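Local atomic coordinates of hydrolase (Thermococcus thioreducens, PDB entry 6IAH), a protein that binds magnesium and works as a haloacid dehalogenase-superfamily phosphatase of diverse substrate specificity, with phosphoglycolate possibly among its substrates. Residues E42-R45 with E46-K50; S69-A72 with E73-E77; E86-R89 with E90-F94; F108-G111 with R112-E116; V229-F232 with L233-L237. All coordinates share one frame; numbering follows the deposited sequence. Where two conformers were deposited one is given.

Interaction 1: residues E42-R45 with E46-K50; sequences EWVR and ELRRK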
# COMPACT_ATOMS: atom_id res chain seq x y z
N GLU A 42 0.52 6.32 -15.92
CA GLU A 42 0.92 7.51 -15.24
C GLU A 42 -0.25 8.23 -14.56
O GLU A 42 -0.01 8.89 -13.56
CB GLU A 42 1.71 8.50 -16.11
CG GLU A 42 0.94 9.17 -17.25
CD GLU A 42 1.14 8.51 -18.62
OE1 GLU A 42 1.45 7.28 -18.69
OE2 GLU A 42 0.95 9.24 -19.63
N TRP A 43 -1.48 8.10 -15.10
CA TRP A 43 -2.67 8.74 -14.51
C TRP A 43 -2.96 8.16 -13.14
O TRP A 43 -3.24 8.92 -12.24
CB TRP A 43 -3.93 8.61 -15.36
CG TRP A 43 -3.83 9.19 -16.71
CD1 TRP A 43 -2.93 10.13 -17.15
CD2 TRP A 43 -4.71 8.95 -17.79
NE1 TRP A 43 -3.19 10.47 -18.46
CE2 TRP A 43 -4.28 9.76 -18.87
CE3 TRP A 43 -5.84 8.14 -17.95
CZ2 TRP A 43 -4.93 9.76 -20.11
CZ3 TRP A 43 -6.49 8.13 -19.17
CH2 TRP A 43 -6.03 8.93 -20.25
N VAL A 44 -2.86 6.84 -13.03
CA VAL A 44 -3.07 6.15 -11.76
C VAL A 44 -2.04 6.62 -10.71
O VAL A 44 -2.36 6.94 -9.56
CB VAL A 44 -2.97 4.62 -11.92
CG1 VAL A 44 -3.13 3.92 -10.56
CG2 VAL A 44 -4.02 4.07 -12.88
N ARG A 45 -0.78 6.55 -11.11
CA ARG A 45 0.33 6.94 -10.24
C ARG A 45 0.25 8.37 -9.81
O ARG A 45 0.38 8.67 -8.63
CB ARG A 45 1.68 6.69 -10.98
CG ARG A 45 1.96 5.21 -11.13
CD ARG A 45 3.36 4.95 -11.64
NE ARG A 45 3.68 5.70 -12.87
CZ ARG A 45 3.77 5.20 -14.11
NH1 ARG A 45 3.60 3.91 -14.39
NH2 ARG A 45 4.07 6.00 -15.11
N GLU A 46 0.10 9.26 -10.76
CA GLU A 46 0.11 10.69 -10.48
C GLU A 46 -1.07 11.14 -9.64
O GLU A 46 -0.92 11.98 -8.78
CB GLU A 46 0.14 11.47 -11.79
CG GLU A 46 0.17 12.98 -11.71
CD GLU A 46 1.35 13.52 -10.91
OE1 GLU A 46 2.36 12.82 -10.66
OE2 GLU A 46 1.21 14.67 -10.48
N LEU A 47 -2.24 10.57 -9.90
CA LEU A 47 -3.45 10.98 -9.22
C LEU A 47 -3.37 10.52 -7.77
O LEU A 47 -3.71 11.28 -6.87
CB LEU A 47 -4.67 10.41 -9.96
CG LEU A 47 -6.05 10.80 -9.42
CD1 LEU A 47 -6.15 12.31 -9.40
CD2 LEU A 47 -7.19 10.23 -10.25
N ARG A 48 -2.87 9.31 -7.54
CA ARG A 48 -2.69 8.81 -6.19
C ARG A 48 -1.61 9.61 -5.45
O ARG A 48 -1.79 9.95 -4.29
CB ARG A 48 -2.33 7.31 -6.20
CG ARG A 48 -2.52 6.67 -4.85
CD ARG A 48 -1.81 5.32 -4.73
NE ARG A 48 -2.49 4.27 -5.45
CZ ARG A 48 -2.03 3.65 -6.55
NH1 ARG A 48 -0.91 4.01 -7.09
NH2 ARG A 48 -2.69 2.64 -7.11
N ARG A 49 -0.53 9.93 -6.13
CA ARG A 49 0.58 10.66 -5.53
C ARG A 49 0.18 12.06 -5.09
O ARG A 49 0.40 12.42 -3.94
CB ARG A 49 1.74 10.77 -6.53
CG ARG A 49 3.03 11.43 -5.98
CD ARG A 49 3.91 11.96 -7.10
NE ARG A 49 3.31 13.08 -7.85
CZ ARG A 49 3.13 14.32 -7.40
NH1 ARG A 49 3.50 14.65 -6.17
NH2 ARG A 49 2.56 15.25 -8.17
N LYS A 50 -0.39 12.84 -5.98
CA LYS A 50 -0.74 14.21 -5.65
C LYS A 50 -1.99 14.29 -4.77
O LYS A 50 -2.09 15.24 -4.00
CB LYS A 50 -0.92 15.07 -6.90
CG LYS A 50 -2.28 14.89 -7.60
CD LYS A 50 -2.38 15.50 -9.01
CE LYS A 50 -1.97 16.94 -9.05
NZ LYS A 50 -2.37 17.61 -10.32
O HOH W 1 1.03 6.63 -6.84
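Val44 and Arg48, one turn apart on helix 41-50, lie side by side and point the same way, a small example of how a helix can set an apolar branch alongside a charged group. The apolar contact is made by CG1 of Val44, which comes within 3.7 Å of Arg48 NH2. With chi1 at 178° this methyl lies beside its own carbonyl carbon.

The backbone bonds are those of a regular alpha helix: the amides of Glu46, Leu47, Arg48 and Arg49 donate to the carbonyl oxygens of Glu42, Trp43, Val44 and Arg45. Arg45 O takes a second donor, a water 2.8 Å away. That water also accepts a longer bond from Arg48 NH1, at 3.3 Å, and sits at the edge of the guanidinium group, in its plane.

The ionic pair joins Glu46 to Arg49. Arg49, bent at chi3 (66°), turns its guanidinium side-on to the carboxylate: NE meets OE1 of Glu46 at 3.0 Å in a nearly straight bond, while NH2 reaches Glu46 OE2 at 2.7 Å. OE2 is approached on its syn side, OE1 from above the carboxylate plane.

The Arg45 side chain lies about 6 Å from that of Glu16, which binds a second magnesium absent from this model. Arg48 has its stronger partners beyond the helix, with NE on Asp56 and NH1 on Asp19. Its charge is therefore probably well balanced by two acids, tying helix 41-50 to helices 56-68 and 17-32, while the two-pronged Arg49-Glu46 grip restrains the rotation of both groups.

Interaction 2: residues S69-A72 with E73-E77; sequences SGRA and EELVE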
# COMPACT_ATOMS: atom_id res chain seq x y z
N SER A 69 -15.09 11.91 -19.45
CA SER A 69 -15.12 13.29 -19.93
C SER A 69 -14.20 13.45 -21.15
O SER A 69 -14.23 14.49 -21.78
CB SER A 69 -14.66 14.27 -18.87
OG SER A 69 -13.24 14.31 -18.80
N GLY A 70 -13.35 12.49 -21.43
CA GLY A 70 -12.43 12.63 -22.57
C GLY A 70 -11.24 13.57 -22.35
O GLY A 70 -10.46 13.80 -23.31
N ARG A 71 -11.07 14.09 -21.12
CA ARG A 71 -9.98 15.05 -20.79
C ARG A 71 -9.15 14.58 -19.57
O ARG A 71 -8.72 15.40 -18.73
CB ARG A 71 -10.56 16.43 -20.49
CG ARG A 71 -11.51 16.95 -21.54
CD ARG A 71 -11.78 18.44 -21.41
NE ARG A 71 -12.57 18.70 -20.21
CZ ARG A 71 -12.13 19.20 -19.06
NH1 ARG A 71 -10.86 19.60 -18.88
NH2 ARG A 71 -13.01 19.34 -18.05
N ALA A 72 -8.94 13.27 -19.45
CA ALA A 72 -8.30 12.71 -18.26
C ALA A 72 -6.92 13.31 -18.05
O ALA A 72 -6.57 13.78 -16.94
CB ALA A 72 -8.21 11.22 -18.33
N GLU A 73 -6.14 13.36 -19.12
CA GLU A 73 -4.82 13.96 -19.00
C GLU A 73 -4.81 15.35 -18.41
O GLU A 73 -4.06 15.60 -17.45
CB GLU A 73 -4.09 13.93 -20.34
CG GLU A 73 -2.68 14.45 -20.21
CD GLU A 73 -1.75 13.50 -20.89
OE1 GLU A 73 -1.54 12.39 -20.32
OE2 GLU A 73 -1.34 13.84 -22.03
N GLU A 74 -5.63 16.24 -18.97
CA GLU A 74 -5.81 17.59 -18.47
C GLU A 74 -6.33 17.57 -17.02
O GLU A 74 -5.90 18.38 -16.24
CB GLU A 74 -6.84 18.35 -19.28
CG GLU A 74 -6.47 18.87 -20.66
CD GLU A 74 -7.67 19.60 -21.29
OE1 GLU A 74 -8.49 20.21 -20.54
OE2 GLU A 74 -7.84 19.57 -22.52
N LEU A 75 -7.27 16.65 -16.71
CA LEU A 75 -7.91 16.65 -15.38
C LEU A 75 -6.96 16.15 -14.29
O LEU A 75 -6.99 16.66 -13.17
CB LEU A 75 -9.21 15.85 -15.39
CG LEU A 75 -10.36 16.53 -16.09
CD1 LEU A 75 -11.47 15.58 -16.45
CD2 LEU A 75 -10.88 17.70 -15.27
N VAL A 76 -6.09 15.20 -14.63
CA VAL A 76 -5.04 14.78 -13.72
C VAL A 76 -4.15 15.99 -13.38
O VAL A 76 -3.78 16.16 -12.24
CB VAL A 76 -4.23 13.59 -14.25
CG1 VAL A 76 -2.95 13.30 -13.38
CG2 VAL A 76 -5.12 12.36 -14.37
N GLU A 77 -3.86 16.82 -14.37
CA GLU A 77 -3.00 17.99 -14.16
C GLU A 77 -3.73 19.05 -13.36
O GLU A 77 -3.13 19.74 -12.52
CB GLU A 77 -2.51 18.52 -15.54
CG GLU A 77 -1.63 19.77 -15.59
CD GLU A 77 -0.44 19.82 -14.62
OE1 GLU A 77 0.32 18.81 -14.45
OE2 GLU A 77 -0.29 20.92 -14.00
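Arg71 occupies the N-cap position of helix 72-78 and folds its own side chain forward over the first turn, where NH1 forms a salt bridge with Glu74 OE1 at 3.0 Å. The chain bends at chi3 (-69°), which presents the guanidinium edge to the carboxylate. The acceptor lies near the guanidinium plane, yet OE1 is met from above the carboxylate plane, the two planes standing 48° apart. Leu75 CG lies over one guanidinium face, and its CD2 comes within 3.9 Å of Arg71 NH2.

The backbone before the helix changes direction sharply. Gly70, with positive phi, closes helix 56-68 in a Schellman motif, and Ser69 OG accepts from Arg71 N at 3.2 Å, an ST turn; the same hydroxyl is also bonded to Phe66 O. The new helix then starts with Leu75 N on Arg71 O (2.8 Å) and Val76 N on Ala72 O. Leu75 CD1 packs close against Ser69 OG. Replacing Arg71 by an alanine would probably leave the Glu74 carboxylate without its charge partner and uncover one side of Leu75.

Chemically, one arginine serves both neighbours: its nitrogen edge pairs with an acid in the first turn, and its flat face shelters a leucine.

Interaction 3: residues E86-R89 with E90-F94; sequences EWVR and EKFGF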
# COMPACT_ATOMS: atom_id res chain seq x y z
N GLU A 86 -14.29 14.17 -3.44
CA GLU A 86 -15.22 15.28 -3.41
C GLU A 86 -15.03 16.28 -4.53
O GLU A 86 -15.99 16.82 -5.03
CB GLU A 86 -15.14 15.99 -2.04
CG GLU A 86 -15.90 17.31 -1.96
CD GLU A 86 -15.55 18.04 -0.66
OE1 GLU A 86 -15.89 17.49 0.42
OE2 GLU A 86 -14.91 19.12 -0.75
N TRP A 87 -13.80 16.61 -4.87
CA TRP A 87 -13.56 17.55 -5.97
C TRP A 87 -14.19 17.05 -7.30
O TRP A 87 -14.78 17.82 -8.03
CB TRP A 87 -12.06 17.78 -6.13
CG TRP A 87 -11.62 18.83 -7.12
CD1 TRP A 87 -11.34 20.13 -6.84
CD2 TRP A 87 -11.33 18.65 -8.51
NE1 TRP A 87 -10.93 20.78 -7.95
CE2 TRP A 87 -10.89 19.91 -9.00
CE3 TRP A 87 -11.41 17.57 -9.40
CZ2 TRP A 87 -10.54 20.14 -10.37
CZ3 TRP A 87 -11.05 17.78 -10.77
CH2 TRP A 87 -10.57 19.04 -11.22
N VAL A 88 -14.03 15.76 -7.56
CA VAL A 88 -14.51 15.11 -8.75
C VAL A 88 -16.02 15.04 -8.77
O VAL A 88 -16.65 15.39 -9.76
CB VAL A 88 -13.91 13.67 -8.87
CG1 VAL A 88 -14.28 13.08 -10.23
CG2 VAL A 88 -12.37 13.70 -8.82
N ARG A 89 -16.61 14.64 -7.63
CA ARG A 89 -18.02 14.55 -7.50
C ARG A 89 -18.72 15.87 -7.61
O ARG A 89 -19.77 15.97 -8.27
CB ARG A 89 -18.41 13.87 -6.17
CG ARG A 89 -18.01 12.42 -6.15
CD ARG A 89 -18.16 11.85 -4.73
NE ARG A 89 -17.80 10.43 -4.66
CZ ARG A 89 -17.82 9.71 -3.53
NH1 ARG A 89 -18.19 10.33 -2.40
NH2 ARG A 89 -17.44 8.42 -3.52
N GLU A 90 -18.10 16.90 -7.05
CA GLU A 90 -18.67 18.24 -7.14
C GLU A 90 -18.57 18.73 -8.57
O GLU A 90 -19.48 19.38 -9.06
CB GLU A 90 -18.00 19.20 -6.20
CG GLU A 90 -18.51 19.12 -4.77
CD GLU A 90 -17.72 20.01 -3.81
OE1 GLU A 90 -16.90 20.83 -4.28
OE2 GLU A 90 -17.91 19.88 -2.59
N LYS A 91 -17.46 18.47 -9.22
CA LYS A 91 -17.29 18.93 -10.59
C LYS A 91 -18.31 18.31 -11.58
O LYS A 91 -18.90 19.04 -12.37
CB LYS A 91 -15.90 18.59 -11.04
CG LYS A 91 -15.57 19.09 -12.41
CD LYS A 91 -14.08 18.92 -12.64
CE LYS A 91 -13.71 19.35 -14.04
NZ LYS A 91 -13.91 20.81 -14.24
N PHE A 92 -18.47 16.98 -11.60
CA PHE A 92 -19.34 16.29 -12.61
C PHE A 92 -20.76 16.04 -12.17
O PHE A 92 -21.59 15.78 -12.99
CB PHE A 92 -18.67 15.00 -13.07
CG PHE A 92 -17.39 15.25 -13.78
CD1 PHE A 92 -17.42 15.68 -15.09
CD2 PHE A 92 -16.16 15.16 -13.11
CE1 PHE A 92 -16.24 15.93 -15.77
CE2 PHE A 92 -14.97 15.43 -13.77
CZ PHE A 92 -15.01 15.81 -15.10
N GLY A 93 -21.05 16.15 -10.88
CA GLY A 93 -22.39 15.95 -10.42
C GLY A 93 -22.83 14.52 -10.16
O GLY A 93 -24.03 14.27 -9.92
N PHE A 94 -21.87 13.59 -10.18
CA PHE A 94 -22.16 12.18 -10.14
C PHE A 94 -21.15 11.53 -9.19
O PHE A 94 -20.08 12.06 -9.01
CB PHE A 94 -22.04 11.54 -11.58
CG PHE A 94 -23.27 11.71 -12.39
CD1 PHE A 94 -23.51 12.91 -13.07
CD2 PHE A 94 -24.23 10.70 -12.45
CE1 PHE A 94 -24.70 13.11 -13.76
CE2 PHE A 94 -25.42 10.89 -13.17
CZ PHE A 94 -25.65 12.10 -13.84
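Glu90, Arg89 and Trp87 carry most of this contact, which runs along helix 85-92 and over its C-terminal end, a helix stopped by a glycine of positive phi, Gly93, within a helical region consistent with the cap of haloacid dehalogenase-type phosphatases.

Glu90 lies alongside Glu86, both side chains pointing the same way with carboxylate planes only 14° apart. Its CG stands anti to the carbonyl carbon (chi1 -82°), which lays CG against Glu86 O, and OE2 comes within 3.3 Å of Glu86 CG. The two OE2 atoms of Glu86 and Glu90 are 3.6 Å apart, a like-charge approach that would probably raise the proton affinity of one acid.

Arg89 runs out extended to a salt bridge between NE and Glu61 OE2 on helix 56-68. Near its root, CG is 3.5 Å from Phe94 O, and CA makes a CA-H...O contact to the same oxygen, so the chain beyond the helix passes close to its last turn. Arg89 O itself takes the amide of Gly93 at 2.9 Å.

Trp87 sends its indole along Lys91, and CZ3 touches Lys91 CD at 3.7 Å, obliquely to the ring; the lysine chain stays extended as far as CE, and chi4 (67°) turns only NZ aside. The indole also meets Phe79 edge-to-face. On the neighbouring flank Val88 CG1 rests 4.0 Å from CD2 of the Phe92 ring.

Interaction 4: residues F108-G111 with R112-E116; sequences FYLG and REYPE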
# COMPACT_ATOMS: atom_id res chain seq x y z
N PHE A 108 -11.04 -8.00 -8.91
CA PHE A 108 -9.80 -7.96 -9.70
C PHE A 108 -8.55 -8.19 -8.80
O PHE A 108 -7.64 -8.93 -9.18
CB PHE A 108 -9.63 -6.64 -10.46
CG PHE A 108 -10.45 -6.54 -11.69
CD1 PHE A 108 -10.38 -7.51 -12.69
CD2 PHE A 108 -11.28 -5.43 -11.92
CE1 PHE A 108 -11.14 -7.38 -13.86
CE2 PHE A 108 -12.04 -5.31 -13.06
CZ PHE A 108 -11.95 -6.27 -14.04
N TYR A 109 -8.53 -7.60 -7.60
CA TYR A 109 -7.33 -7.64 -6.76
C TYR A 109 -7.27 -8.98 -6.00
O TYR A 109 -6.22 -9.63 -6.00
CB TYR A 109 -7.23 -6.42 -5.79
CG TYR A 109 -5.98 -6.50 -4.93
CD1 TYR A 109 -4.73 -6.25 -5.48
CD2 TYR A 109 -6.06 -6.92 -3.59
CE1 TYR A 109 -3.56 -6.36 -4.73
CE2 TYR A 109 -4.91 -7.03 -2.83
CZ TYR A 109 -3.68 -6.75 -3.37
OH TYR A 109 -2.58 -6.92 -2.58
N LEU A 110 -8.38 -9.35 -5.33
CA LEU A 110 -8.46 -10.54 -4.55
C LEU A 110 -8.87 -11.82 -5.31
O LEU A 110 -8.48 -12.89 -4.90
CB LEU A 110 -9.41 -10.35 -3.36
CG LEU A 110 -9.03 -9.27 -2.35
CD1 LEU A 110 -10.11 -9.25 -1.28
CD2 LEU A 110 -7.69 -9.59 -1.68
N GLY A 111 -9.66 -11.70 -6.38
CA GLY A 111 -10.07 -12.87 -7.15
C GLY A 111 -10.82 -13.83 -6.29
O GLY A 111 -11.69 -13.42 -5.51
N ARG A 112 -10.37 -15.09 -6.29
CA ARG A 112 -11.07 -16.13 -5.54
C ARG A 112 -10.97 -15.97 -4.04
O ARG A 112 -11.77 -16.61 -3.32
CB ARG A 112 -10.64 -17.52 -5.95
CG ARG A 112 -10.91 -17.80 -7.42
CD ARG A 112 -10.32 -19.15 -7.76
NE ARG A 112 -10.83 -19.65 -9.03
CZ ARG A 112 -10.39 -20.74 -9.63
NH1 ARG A 112 -9.42 -21.42 -9.10
NH2 ARG A 112 -10.92 -21.12 -10.77
N GLU A 113 -10.03 -15.14 -3.57
CA GLU A 113 -9.93 -14.84 -2.13
C GLU A 113 -11.09 -13.96 -1.65
O GLU A 113 -11.27 -13.78 -0.43
CB GLU A 113 -8.61 -14.15 -1.78
CG GLU A 113 -7.33 -14.96 -2.01
CD GLU A 113 -7.20 -16.21 -1.15
OE1 GLU A 113 -7.58 -16.19 0.08
OE2 GLU A 113 -6.70 -17.22 -1.69
N TYR A 114 -11.87 -13.42 -2.59
CA TYR A 114 -12.99 -12.48 -2.28
C TYR A 114 -14.30 -13.25 -2.37
O TYR A 114 -14.74 -13.65 -3.45
CB TYR A 114 -12.98 -11.31 -3.21
CG TYR A 114 -14.04 -10.23 -3.00
CD1 TYR A 114 -14.33 -9.73 -1.72
CD2 TYR A 114 -14.70 -9.65 -4.09
CE1 TYR A 114 -15.27 -8.72 -1.53
CE2 TYR A 114 -15.64 -8.65 -3.92
CZ TYR A 114 -15.91 -8.19 -2.63
OH TYR A 114 -16.79 -7.19 -2.46
N PRO A 115 -14.91 -13.52 -1.21
CA PRO A 115 -16.13 -14.31 -1.21
C PRO A 115 -17.32 -13.66 -1.92
O PRO A 115 -18.20 -14.36 -2.33
CB PRO A 115 -16.47 -14.47 0.28
CG PRO A 115 -15.34 -14.04 1.04
CD PRO A 115 -14.47 -13.18 0.16
N GLU A 116 -17.34 -12.35 -2.06
CA GLU A 116 -18.42 -11.70 -2.77
C GLU A 116 -18.00 -11.31 -4.21
O GLU A 116 -18.55 -10.38 -4.74
CB GLU A 116 -18.88 -10.47 -1.97
CG GLU A 116 -19.58 -10.79 -0.63
CD GLU A 116 -18.63 -11.17 0.49
OE1 GLU A 116 -17.45 -10.70 0.50
OE2 GLU A 116 -19.07 -11.95 1.36
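Leu110 meets Tyr114 at the point where helix 100-110 gives way to a loop, and its side chain can be followed outward atom by atom. CB makes the closest apolar contact, 3.7 Å from Tyr114 CB, and has CB of Glu113 a little farther off. Leu110 CG, placed beside the backbone N by a chi1 of -62°, stands 4.5 Å from Tyr114 CB. From there the branches part. Leu110 CD1 turns toward the tyrosine, 4.0 Å from Tyr114 CB and oblique to the ring. Leu110 CD2 heads elsewhere and has Glu113 CB at 4.7 Å. Beyond the loop the leucine packs on Leu155 and Leu159 of helix 154-164. The two side chains, Leu110 and Tyr114, cross at about a right angle.

The backbone that brings them together is a pair of overlapping beta turns. Gly111, at phi 59° and psi -126°, with Arg112 gives the first the shape of a type II' turn, closed by Glu113 N on Leu110 O at 3.0 Å. The second is closed by Tyr114 N on Gly111 O at 2.9 Å. In both, the donor stands above the carbonyl plane. The positive phi at position 111 is one that glycine adopts most readily.

Charged ends lead away from the turn: Arg112 NE to Asp120 and Glu113 OE2 to Arg162. The amide nitrogen of Glu116 lies 3.9 Å above the Tyr114 ring, over its centre.

Interaction 5: residues V229-F232 with L233-L237; sequences VNEF and LENAL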
# COMPACT_ATOMS: atom_id res chain seq x y z
N VAL A 229 16.15 -4.86 2.00
CA VAL A 229 15.94 -5.39 3.37
C VAL A 229 16.87 -6.57 3.67
O VAL A 229 17.21 -6.87 4.82
CB VAL A 229 14.47 -5.75 3.58
CG1 VAL A 229 14.05 -6.94 2.73
CG2 VAL A 229 14.17 -5.98 5.08
N ASN A 230 17.28 -7.29 2.64
CA ASN A 230 18.10 -8.50 2.90
C ASN A 230 19.49 -8.11 3.26
O ASN A 230 20.07 -8.70 4.16
CB ASN A 230 18.12 -9.42 1.64
CG ASN A 230 16.76 -10.01 1.36
OD1 ASN A 230 16.05 -10.45 2.29
ND2 ASN A 230 16.36 -10.01 0.09
N GLU A 231 20.04 -7.10 2.58
CA GLU A 231 21.36 -6.59 2.95
C GLU A 231 21.28 -6.00 4.35
O GLU A 231 22.17 -6.21 5.19
CB GLU A 231 21.83 -5.54 1.97
CG GLU A 231 23.18 -4.93 2.29
CD GLU A 231 23.61 -4.02 1.16
OE1 GLU A 231 23.95 -4.58 0.11
OE2 GLU A 231 23.47 -2.78 1.27
N PHE A 232 20.21 -5.28 4.60
CA PHE A 232 20.00 -4.80 5.96
C PHE A 232 20.02 -5.91 7.00
O PHE A 232 20.70 -5.83 8.06
CB PHE A 232 18.71 -3.99 6.08
CG PHE A 232 18.52 -3.52 7.49
CD1 PHE A 232 19.27 -2.46 7.96
CD2 PHE A 232 17.80 -4.29 8.39
CE1 PHE A 232 19.19 -2.06 9.25
CE2 PHE A 232 17.75 -3.90 9.73
CZ PHE A 232 18.44 -2.80 10.12
N LEU A 233 19.27 -6.98 6.74
CA LEU A 233 19.18 -8.07 7.74
C LEU A 233 20.49 -8.81 7.91
O LEU A 233 20.85 -9.16 9.01
CB LEU A 233 18.08 -9.06 7.43
CG LEU A 233 16.68 -8.52 7.74
CD1 LEU A 233 15.65 -9.46 7.16
CD2 LEU A 233 16.38 -8.28 9.23
N GLU A 234 21.22 -9.01 6.82
CA GLU A 234 22.53 -9.60 6.89
C GLU A 234 23.53 -8.76 7.68
O GLU A 234 24.23 -9.29 8.51
CB GLU A 234 23.08 -9.78 5.49
CG GLU A 234 22.46 -10.93 4.81
CD GLU A 234 22.93 -11.04 3.37
OE1 GLU A 234 23.29 -10.00 2.77
OE2 GLU A 234 22.94 -12.19 2.88
N ASN A 235 23.55 -7.44 7.45
CA ASN A 235 24.41 -6.55 8.25
C ASN A 235 24.03 -6.62 9.71
O ASN A 235 24.88 -6.73 10.55
CB ASN A 235 24.30 -5.12 7.79
CG ASN A 235 24.86 -4.90 6.41
OD1 ASN A 235 25.55 -5.75 5.88
ND2 ASN A 235 24.55 -3.78 5.82
N ALA A 236 22.74 -6.66 10.00
CA ALA A 236 22.29 -6.70 11.42
C ALA A 236 22.73 -7.98 12.12
O ALA A 236 23.15 -7.98 13.29
CB ALA A 236 20.79 -6.55 11.51
N LEU A 237 22.63 -9.09 11.40
CA LEU A 237 22.97 -10.38 11.95
C LEU A 237 24.50 -10.53 12.12
O LEU A 237 24.97 -11.15 13.07
CB LEU A 237 22.46 -11.51 11.01
CG LEU A 237 20.96 -11.75 11.13
CD1 LEU A 237 20.43 -12.43 9.89
CD2 LEU A 237 20.65 -12.52 12.40
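Glu231 and Asn235 lie side by side on helix 229-239, one of the helices that flank the parallel sheet of this Rossmann-like HAD core. Both side chains point the same way, with carboxylate and amide planes 24° apart, and the nearest approach is from Glu231 CG to Asn235 ND2, 4.0 Å. Asn235 folds back over the turn before it, its CG 3.2 Å from Glu231 O. The Glu231 carboxylate reaches back toward the start of the helix, where OE2 accepts from the amide of Lys227; a bound magnesium ion lies about 4 Å from this side chain.

Glu234 also leans back along the helix, its CG 3.3 Å from Asn230 O, but from there the chain extends to a salt bridge between OE2 and Arg133 NH2. Asn230 grips the same neighbouring loop with both amide atoms, ND2 on Ile131 O and OD1 on the amide of Arg133. With an alanine in place of Glu234, the Arg133 guanidinium is likely to be left without this acidic mate and freer to turn.

The sheet-facing side is apolar. Phe232 stands with CG anti to its backbone N (chi1 179°), which swings the ring obliquely beside Leu233 and Ala236, and down onto Ile3, Val195 and Ile197. Leu233 also meets Val229, Val229 CG2 to Leu233 CD1 at 4.3 Å, and packs on Ile3 and Phe5. CE2 of the Phe232 ring ends 4.4 Å from the Ala236 methyl.

Interactions 1, 2 and 3 form one connected helical cluster. Interactions 1 and 2, with centres 12 Å apart, are joined by Lys50 NZ on Val76 O at 2.8 Å and Trp43 NE1 on Glu73 OE1 at 3.2 Å, both probable hydrogen bonds. Interaction 2 then packs on interaction 3 through Leu75 CD2 and Lys91 CE, 3.5 Å apart. Interaction 5 lies 48 Å from interaction 3 between centres, with a magnesium ion beside Glu231. The magnesium ligands Asp6, Asp8 and Asp199 are nearer to interactions 1 and 5: side chain to side chain, Arg48 is about 9 Å from Asp8, Val229 about 9 Å from Asp6 and Asp199, and Leu110 of interaction 4 about 12 Å from Asp8.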